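Side-chain contacts in chitin oligosaccharide binding protein NagB2 (Paenibacillus sp. FPU-7, PDB 7EHU), which binds chitin oligosaccharides such as N,N'-diacetylchitobiose and N,N',N''-triacetylchitotriose, probably as the extracellular solute-binding component of a sugar uptake system: residues His36-Val39 against Asn45-Ala48; Ser206-Thr211 against Thr225-Pro230; Val404-Gly409 against Val418-Lys423. One frame throughout, in Å; residues are numbered along the deposited sequence.

Contact 1 of 3, residues His36-Val39 against Asn45-Ala48; sequences HINV and NTLA. With NAG (2-acetamido-2-deoxy-beta-D-glucopyranose), chain B.
Asn38 meets Thr46 and Leu47 in the glycan pocket of this solute-binding protein, where the loop between strand 30-36 and helix 44-60 folds back on the first turn of that helix. The backbone at Asn38 makes an inverse gamma turn, and its side chain runs from there toward helix and sugar. CB lies 4.0 Å from CB of Leu47. CG lies anti to the carbonyl carbon (chi1 -60°), which carries the amide over to the Thr46 methyl; the two side chains cross at about a right angle. That methyl, CG2, touches CG and ND2 as well as OD1, which it approaches to 3.4 Å. At the tip OD1 accepts a 2.8 Å hydrogen bond from O6 of the N-acetylglucosamine. Thr46 takes a second hydroxyl of the same unit, across the ring oxygen: its OG1 shares a 2.8 Å hydrogen bond with O1. Thr42 and Trp277 O bind it too.

Leu47 CD2 packs on the backbone O of Asn38, while CD1 reaches CE1 of the His36 imidazole at 3.6 Å. That ring's rotation is partly set by the backbone N of Asn38, which donates to His36 ND1 over 3.0 Å from 15° out of the ring plane.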
loop_
_atom_site.group_PDB
_atom_site.type_symbol
_atom_site.label_atom_id
_atom_site.label_comp_id
_atom_site.label_asym_id
_atom_site.label_seq_id
_atom_site.Cartn_x
_atom_site.Cartn_y
_atom_site.Cartn_z
ATOM N N HIS A 36 -12.444 -8.127 -5.555
ATOM C CA HIS A 36 -11.173 -7.540 -5.942
ATOM C C HIS A 36 -11.329 -6.024 -5.936
ATOM O O HIS A 36 -12.447 -5.488 -5.870
ATOM C CB HIS A 36 -10.731 -8.028 -7.320
ATOM C CG HIS A 36 -11.594 -7.526 -8.420
ATOM N ND1 HIS A 36 -11.346 -6.335 -9.074
ATOM C CD2 HIS A 36 -12.723 -8.033 -8.973
ATOM C CE1 HIS A 36 -12.283 -6.142 -9.980
ATOM N NE2 HIS A 36 -13.119 -7.157 -9.950
ATOM N N ILE A 37 -10.198 -5.329 -6.009
ATOM C CA ILE A 37 -10.154 -3.872 -5.915
ATOM C C ILE A 37 -9.734 -3.222 -7.232
ATOM O O ILE A 37 -9.451 -2.016 -7.265
ATOM C CB ILE A 37 -9.265 -3.419 -4.740
ATOM C CG1 ILE A 37 -7.824 -3.940 -4.891
ATOM C CG2 ILE A 37 -9.869 -3.857 -3.417
ATOM C CD1 ILE A 37 -6.867 -3.287 -3.919
ATOM N N ASN A 38 -9.719 -3.969 -8.328
ATOM C CA ASN A 38 -9.176 -3.472 -9.600
ATOM C C ASN A 38 -10.238 -2.800 -10.461
ATOM O O ASN A 38 -10.553 -3.251 -11.565
ATOM C CB ASN A 38 -8.493 -4.612 -10.327
ATOM C CG ASN A 38 -7.386 -5.177 -9.516
ATOM O OD1 ASN A 38 -6.507 -4.423 -9.078
ATOM N ND2 ASN A 38 -7.433 -6.472 -9.243
ATOM N N VAL A 39 -10.771 -1.686 -9.932
ATOM C CA VAL A 39 -11.920 -0.997 -10.515
ATOM C C VAL A 39 -11.547 0.226 -11.351
ATOM O O VAL A 39 -12.319 0.628 -12.225
ATOM C CB VAL A 39 -12.971 -0.613 -9.445
ATOM C CG1 VAL A 39 -13.497 -1.842 -8.751
ATOM C CG2 VAL A 39 -12.431 0.397 -8.444
ATOM N N ASN A 45 -5.323 -3.471 -16.659
ATOM C CA ASN A 45 -4.487 -4.615 -17.002
ATOM C C ASN A 45 -4.490 -5.645 -15.877
ATOM O O ASN A 45 -4.487 -6.861 -16.126
ATOM C CB ASN A 45 -3.056 -4.164 -17.302
ATOM C CG ASN A 45 -2.928 -3.444 -18.632
ATOM O OD1 ASN A 45 -3.759 -3.581 -19.523
ATOM N ND2 ASN A 45 -1.866 -2.670 -18.763
ATOM N N THR A 46 -4.503 -5.170 -14.629
ATOM C CA THR A 46 -4.574 -6.074 -13.483
ATOM C C THR A 46 -5.873 -6.854 -13.498
ATOM O O THR A 46 -5.881 -8.066 -13.240
ATOM C CB THR A 46 -4.450 -5.263 -12.194
ATOM O OG1 THR A 46 -3.285 -4.438 -12.284
ATOM C CG2 THR A 46 -4.300 -6.167 -10.976
ATOM N N LEU A 47 -6.977 -6.175 -13.801
ATOM C CA LEU A 47 -8.262 -6.853 -13.918
ATOM C C LEU A 47 -8.256 -7.871 -15.053
ATOM O O LEU A 47 -8.758 -8.988 -14.893
ATOM C CB LEU A 47 -9.389 -5.824 -14.069
ATOM C CG LEU A 47 -10.806 -6.374 -14.274
ATOM C CD1 LEU A 47 -11.162 -7.376 -13.176
ATOM C CD2 LEU A 47 -11.810 -5.240 -14.337
ATOM N N ALA A 48 -7.692 -7.517 -16.204
ATOM C CA ALA A 48 -7.695 -8.450 -17.326
ATOM C C ALA A 48 -6.890 -9.700 -16.993
ATOM O O ALA A 48 -7.263 -10.814 -17.372
ATOM C CB ALA A 48 -7.144 -7.758 -18.576
HETATM C C1 NAG B . -2.731 -1.823 -9.881
HETATM C C2 NAG B . -3.141 -0.526 -9.162
HETATM C C3 NAG B . -2.782 -0.588 -7.682
HETATM C C4 NAG B . -3.150 -1.927 -7.052
HETATM C C5 NAG B . -2.750 -3.090 -7.948
HETATM C C6 NAG B . -3.219 -4.428 -7.435
HETATM C C7 NAG B . -3.047 1.584 -10.463
HETATM C C8 NAG B . -2.128 2.645 -11.014
HETATM N N2 NAG B . -2.455 0.601 -9.776
HETATM O O1 NAG B . -3.172 -1.813 -11.194
HETATM O O3 NAG B . -3.423 0.505 -7.026
HETATM O O4 NAG B . -2.354 -2.102 -5.882
HETATM O O5 NAG B . -3.307 -2.914 -9.251
HETATM O O6 NAG B . -4.587 -4.399 -7.067
HETATM O O7 NAG B . -4.270 1.632 -10.606
#

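Contact 2 of 3, residues Ser206-Thr211 against Thr225-Pro230; sequences SLFVAT and TKWTDP
An offset edge-to-face aromatic pair joins helix 197-212 to the loop that leads into helix 230-244, with Phe208 on the helix and Trp227 in the loop. The edge of the indole is turned toward the face of the phenyl ring. The centroid of the Phe208 ring lies 5.6 Å from that of the six-membered ring of Trp227, and the planes stand at 75°. A single indole carbon does the touching: Trp227 CZ3 comes to 4.0 Å from Phe208 CE2 and equally near CZ. The backbones stay well apart, with the CA atoms of Phe208 and Trp227 separated by 9.6 Å, so the two long side chains span the gap. Phe208 contributes with CG placed between its backbone N and carbonyl carbon (chi1 67°), which sends the ring out from the helix toward the loop.

The loop itself is shaped by a type I beta turn from Lys226 to Asp229, closed by the bond from Asp229 N to Lys226 O. A second link runs the other way, from Lys226 N to Asp229 OD1 at 3.1 Å; the bond is nearly straight at the hydrogen (174°), but the donor sits well above the carboxylate plane. Asp229 occupies the N-cap position of helix 230-244 without making a capping bond.

Around the pair, Phe220 stacks on Trp227, and Met421 of helix 414-430 packs against the indole. The pyrrole nitrogen NE1 is bonded to Gln425 OE1. The indole thus gives CZ3 to Phe208, packs with Phe220 and Met421, and offers its N-H to an amide oxygen, so it can be buried with its polar atom satisfied; the link to Phe208 itself is dispersion and weak ring electrostatics, with the indole edge directed at the phenyl face.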
loop_
_atom_site.group_PDB
_atom_site.type_symbol
_atom_site.label_atom_id
_atom_site.label_comp_id
_atom_site.label_asym_id
_atom_site.label_seq_id
_atom_site.Cartn_x
_atom_site.Cartn_y
_atom_site.Cartn_z
ATOM N N SER A 206 5.887 7.559 6.896
ATOM C CA SER A 206 7.330 7.658 6.712
ATOM C C SER A 206 7.934 8.802 7.515
ATOM O O SER A 206 9.073 8.681 7.971
ATOM C CB SER A 206 7.714 7.700 5.235
ATOM O OG SER A 206 7.657 6.403 4.669
ATOM N N LEU A 207 7.187 9.895 7.718
ATOM C CA LEU A 207 7.666 10.983 8.563
ATOM C C LEU A 207 7.868 10.532 10.000
ATOM O O LEU A 207 8.928 10.769 10.581
ATOM C CB LEU A 207 6.712 12.167 8.515
ATOM C CG LEU A 207 7.075 13.217 7.474
ATOM C CD1 LEU A 207 5.880 14.136 7.212
ATOM C CD2 LEU A 207 8.264 14.025 7.936
ATOM N N PHE A 208 6.854 9.897 10.607
ATOM C CA PHE A 208 6.989 9.572 12.029
ATOM C C PHE A 208 7.926 8.396 12.275
ATOM O O PHE A 208 8.499 8.305 13.362
ATOM C CB PHE A 208 5.664 9.523 12.815
ATOM C CG PHE A 208 4.695 8.410 12.463
ATOM C CD1 PHE A 208 4.949 7.083 12.785
ATOM C CD2 PHE A 208 3.448 8.717 11.928
ATOM C CE1 PHE A 208 3.995 6.100 12.517
ATOM C CE2 PHE A 208 2.519 7.735 11.663
ATOM C CZ PHE A 208 2.796 6.442 11.954
ATOM N N VAL A 209 8.124 7.515 11.295
ATOM C CA VAL A 209 9.177 6.520 11.442
ATOM C C VAL A 209 10.537 7.190 11.294
ATOM O O VAL A 209 11.485 6.863 12.016
ATOM C CB VAL A 209 8.955 5.331 10.484
ATOM C CG1 VAL A 209 10.190 4.419 10.438
ATOM C CG2 VAL A 209 7.688 4.546 10.879
ATOM N N ALA A 210 10.647 8.165 10.387
ATOM C CA ALA A 210 11.906 8.891 10.240
ATOM C C ALA A 210 12.261 9.662 11.503
ATOM O O ALA A 210 13.446 9.790 11.835
ATOM C CB ALA A 210 11.847 9.856 9.053
ATOM N N THR A 211 11.265 10.197 12.215
ATOM C CA THR A 211 11.551 10.984 13.412
ATOM C C THR A 211 11.662 10.137 14.672
ATOM O O THR A 211 12.458 10.468 15.548
ATOM C CB THR A 211 10.490 12.067 13.632
ATOM O OG1 THR A 211 9.201 11.461 13.703
ATOM C CG2 THR A 211 10.514 13.109 12.538
ATOM N N THR A 225 4.875 2.260 23.552
ATOM C CA THR A 225 5.118 3.590 23.016
ATOM C C THR A 225 3.765 4.272 22.869
ATOM O O THR A 225 2.719 3.628 22.938
ATOM C CB THR A 225 5.818 3.495 21.658
ATOM O OG1 THR A 225 4.911 2.872 20.739
ATOM C CG2 THR A 225 7.107 2.687 21.754
ATOM N N LYS A 226 3.776 5.585 22.666
ATOM C CA LYS A 226 2.546 6.348 22.548
ATOM C C LYS A 226 2.634 7.312 21.376
ATOM O O LYS A 226 3.711 7.828 21.044
ATOM C CB LYS A 226 2.279 7.168 23.814
ATOM C CG LYS A 226 2.028 6.335 25.058
ATOM C CD LYS A 226 1.715 7.234 26.257
ATOM C CE LYS A 226 1.919 6.511 27.572
ATOM N NZ LYS A 226 0.925 5.425 27.738
ATOM N N TRP A 227 1.467 7.600 20.798
ATOM C CA TRP A 227 1.388 8.603 19.742
ATOM C C TRP A 227 1.859 9.959 20.251
ATOM O O TRP A 227 2.358 10.779 19.467
ATOM C CB TRP A 227 -0.056 8.703 19.253
ATOM C CG TRP A 227 -0.530 7.488 18.510
ATOM C CD1 TRP A 227 -1.181 6.407 19.030
ATOM C CD2 TRP A 227 -0.417 7.243 17.105
ATOM N NE1 TRP A 227 -1.478 5.500 18.037
ATOM C CE2 TRP A 227 -1.009 5.991 16.849
ATOM C CE3 TRP A 227 0.143 7.953 16.037
ATOM C CZ2 TRP A 227 -1.076 5.448 15.575
ATOM C CZ3 TRP A 227 0.081 7.405 14.775
ATOM C CH2 TRP A 227 -0.513 6.166 14.555
ATOM N N THR A 228 1.718 10.198 21.563
ATOM C CA THR A 228 2.116 11.457 22.176
ATOM C C THR A 228 3.615 11.552 22.454
ATOM O O THR A 228 4.072 12.601 22.924
ATOM C CB THR A 228 1.356 11.641 23.499
ATOM O OG1 THR A 228 1.504 10.448 24.275
ATOM C CG2 THR A 228 -0.132 11.924 23.273
ATOM N N ASP A 229 4.384 10.498 22.205
ATOM C CA ASP A 229 5.825 10.576 22.402
ATOM C C ASP A 229 6.388 11.731 21.578
ATOM O O ASP A 229 6.003 11.907 20.415
ATOM C CB ASP A 229 6.451 9.248 21.974
ATOM C CG ASP A 229 6.193 8.122 22.979
ATOM O OD1 ASP A 229 6.519 6.956 22.650
ATOM O OD2 ASP A 229 5.693 8.401 24.099
ATOM N N PRO A 230 7.290 12.540 22.144
ATOM C CA PRO A 230 7.751 13.734 21.419
ATOM C C PRO A 230 8.268 13.462 20.019
ATOM O O PRO A 230 8.054 14.284 19.117
ATOM C CB PRO A 230 8.859 14.279 22.331
ATOM C CG PRO A 230 8.447 13.875 23.697
ATOM C CD PRO A 230 7.823 12.498 23.522
#

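Contact 3 of 3, residues Val404-Gly409 against Val418-Lys423; sequences VQELLG and VEKMQK
Glu406 and Lys420 form a salt bridge between helix 394-408 and helix 414-430, the two consecutive helices at the end of the modelled chain. Lys420 NZ donates to Glu406 OE2 over 3.0 Å, arriving 35° out of the carboxylate plane. The other oxygen, OE1, stands farther from NZ, at 3.6 Å, so one oxygen carries the bond. Both side chains reach out from their helices and cross at about a right angle. The lysine is extended throughout, with CG opposite the backbone N (chi1 180°), and this carries its ammonium across to the neighbouring helix. There NZ finds a second acceptor, OG of Ser403.

Gln411 and Leu412 of the interhelical loop touch Glu406. Gln405 turns its amide NE2 to the backbone oxygens of Gly192 and Ser194. Gln422, on the helix of Lys420, has OE1 taken by Trp227 N and NE2 by Asp426 OD1. With Glu406 replaced by an alanine, the Lys420 ammonium would probably keep only the neutral OG of Ser403 of these two partners and lose its counter-charge. Between the two segments the charged ends alone meet, at the surface, so the bond is probably a local tie between the helices, partly screened by water.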
loop_
_atom_site.group_PDB
_atom_site.type_symbol
_atom_site.label_atom_id
_atom_site.label_comp_id
_atom_site.label_asym_id
_atom_site.label_seq_id
_atom_site.Cartn_x
_atom_site.Cartn_y
_atom_site.Cartn_z
ATOM N N VAL A 404 -5.497 13.368 10.180
ATOM C CA VAL A 404 -4.528 14.040 9.313
ATOM C C VAL A 404 -5.239 14.940 8.309
ATOM O O VAL A 404 -4.706 15.976 7.910
ATOM C CB VAL A 404 -3.538 13.081 8.619
ATOM C CG1 VAL A 404 -2.645 12.359 9.636
ATOM C CG2 VAL A 404 -4.236 12.082 7.666
ATOM N N GLN A 405 -6.459 14.591 7.909
ATOM C CA GLN A 405 -7.240 15.505 7.086
ATOM C C GLN A 405 -7.558 16.775 7.866
ATOM O O GLN A 405 -7.437 17.890 7.335
ATOM C CB GLN A 405 -8.512 14.805 6.609
ATOM C CG GLN A 405 -8.281 13.762 5.524
ATOM C CD GLN A 405 -9.534 12.998 5.173
ATOM O OE1 GLN A 405 -10.391 12.752 6.023
ATOM N NE2 GLN A 405 -9.666 12.630 3.910
ATOM N N GLU A 406 -7.932 16.624 9.140
ATOM C CA GLU A 406 -8.184 17.770 10.008
ATOM C C GLU A 406 -6.917 18.575 10.245
ATOM O O GLU A 406 -6.965 19.807 10.271
ATOM C CB GLU A 406 -8.765 17.272 11.332
ATOM C CG GLU A 406 -10.156 16.710 11.175
ATOM C CD GLU A 406 -10.652 15.946 12.391
ATOM O OE1 GLU A 406 -11.709 15.304 12.280
ATOM O OE2 GLU A 406 -9.976 15.951 13.435
ATOM N N LEU A 407 -5.779 17.900 10.432
ATOM C CA LEU A 407 -4.507 18.602 10.579
ATOM C C LEU A 407 -4.217 19.466 9.357
ATOM O O LEU A 407 -3.863 20.645 9.484
ATOM C CB LEU A 407 -3.391 17.577 10.784
ATOM C CG LEU A 407 -1.965 18.117 10.953
ATOM C CD1 LEU A 407 -1.841 18.987 12.175
ATOM C CD2 LEU A 407 -0.946 16.989 11.022
ATOM N N LEU A 408 -4.328 18.881 8.156
ATOM C CA LEU A 408 -3.998 19.634 6.951
ATOM C C LEU A 408 -4.984 20.768 6.711
ATOM O O LEU A 408 -4.617 21.789 6.121
ATOM C CB LEU A 408 -3.923 18.721 5.721
ATOM C CG LEU A 408 -2.819 17.659 5.671
ATOM C CD1 LEU A 408 -2.619 17.127 4.243
ATOM C CD2 LEU A 408 -1.533 18.199 6.239
ATOM N N GLY A 409 -6.221 20.622 7.187
ATOM C CA GLY A 409 -7.235 21.662 7.129
ATOM C C GLY A 409 -7.215 22.675 8.255
ATOM O O GLY A 409 -8.044 23.595 8.262
ATOM N N VAL A 418 -2.054 14.101 18.275
ATOM C CA VAL A 418 -1.467 12.954 18.963
ATOM C C VAL A 418 -2.260 12.630 20.229
ATOM O O VAL A 418 -2.352 11.464 20.623
ATOM C CB VAL A 418 0.047 13.114 19.224
ATOM C CG1 VAL A 418 0.848 13.146 17.896
ATOM C CG2 VAL A 418 0.354 14.356 20.078
ATOM N N GLU A 419 -2.850 13.644 20.878
ATOM C CA GLU A 419 -3.703 13.399 22.043
ATOM C C GLU A 419 -4.924 12.566 21.653
ATOM O O GLU A 419 -5.274 11.586 22.329
ATOM C CB GLU A 419 -4.119 14.745 22.669
ATOM C CG GLU A 419 -5.104 14.661 23.833
ATOM C CD GLU A 419 -5.684 16.020 24.260
ATOM O OE1 GLU A 419 -6.270 16.747 23.428
ATOM O OE2 GLU A 419 -5.559 16.357 25.451
ATOM N N LYS A 420 -5.584 12.951 20.556
ATOM C CA LYS A 420 -6.738 12.208 20.060
ATOM C C LYS A 420 -6.346 10.786 19.676
ATOM O O LYS A 420 -7.063 9.826 19.981
ATOM C CB LYS A 420 -7.324 12.973 18.868
ATOM C CG LYS A 420 -8.548 12.382 18.177
ATOM C CD LYS A 420 -8.935 13.262 16.975
ATOM C CE LYS A 420 -9.977 12.620 16.064
ATOM N NZ LYS A 420 -10.007 13.228 14.673
ATOM N N MET A 421 -5.188 10.628 19.043
ATOM C CA MET A 421 -4.733 9.304 18.631
ATOM C C MET A 421 -4.441 8.421 19.823
ATOM O O MET A 421 -4.793 7.240 19.823
ATOM C CB MET A 421 -3.505 9.437 17.746
ATOM C CG MET A 421 -3.753 9.918 16.344
ATOM S SD MET A 421 -5.084 9.016 15.471
ATOM C CE MET A 421 -4.574 7.386 15.570
ATOM N N GLN A 422 -3.813 8.964 20.860
ATOM C CA GLN A 422 -3.528 8.109 22.009
ATOM C C GLN A 422 -4.804 7.745 22.761
ATOM O O GLN A 422 -4.905 6.640 23.308
ATOM C CB GLN A 422 -2.511 8.757 22.950
ATOM C CG GLN A 422 -1.937 7.789 23.989
ATOM C CD GLN A 422 -1.329 6.546 23.347
ATOM O OE1 GLN A 422 -0.692 6.633 22.304
ATOM N NE2 GLN A 422 -1.531 5.389 23.962
ATOM N N LYS A 423 -5.807 8.629 22.761
ATOM C CA LYS A 423 -7.085 8.292 23.376
ATOM C C LYS A 423 -7.709 7.090 22.677
ATOM O O LYS A 423 -8.137 6.130 23.332
ATOM C CB LYS A 423 -8.014 9.509 23.338
ATOM C CG LYS A 423 -9.343 9.316 24.057
ATOM C CD LYS A 423 -10.199 10.589 23.998
ATOM C CE LYS A 423 -11.704 10.286 24.083
ATOM N NZ LYS A 423 -11.995 8.925 24.632
#

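In the fold
Contact 1 is buried at the glycan pocket, whereas contacts 2 and 3 lie on the opposite side of the chain's centre. Contact 1 combines sugar-directed polar tips with apolar backing; contact 2 is buried and aromatic; contact 3 is a charged surface pair. Centres of contacts 1 and 2 are about 35 Å apart, those of contacts 2 and 3 only about 13 Å. The latter two share a direct junction: Trp227 N meets Gln422 OE1 in a probable hydrogen bond, and Val418 packs on the loop at Trp227 and Thr228. Helix 414-430 therefore serves both, offering Lys420 to helix 394-408 and Met421, Gln422 and Gln425 to the loop of contact 2.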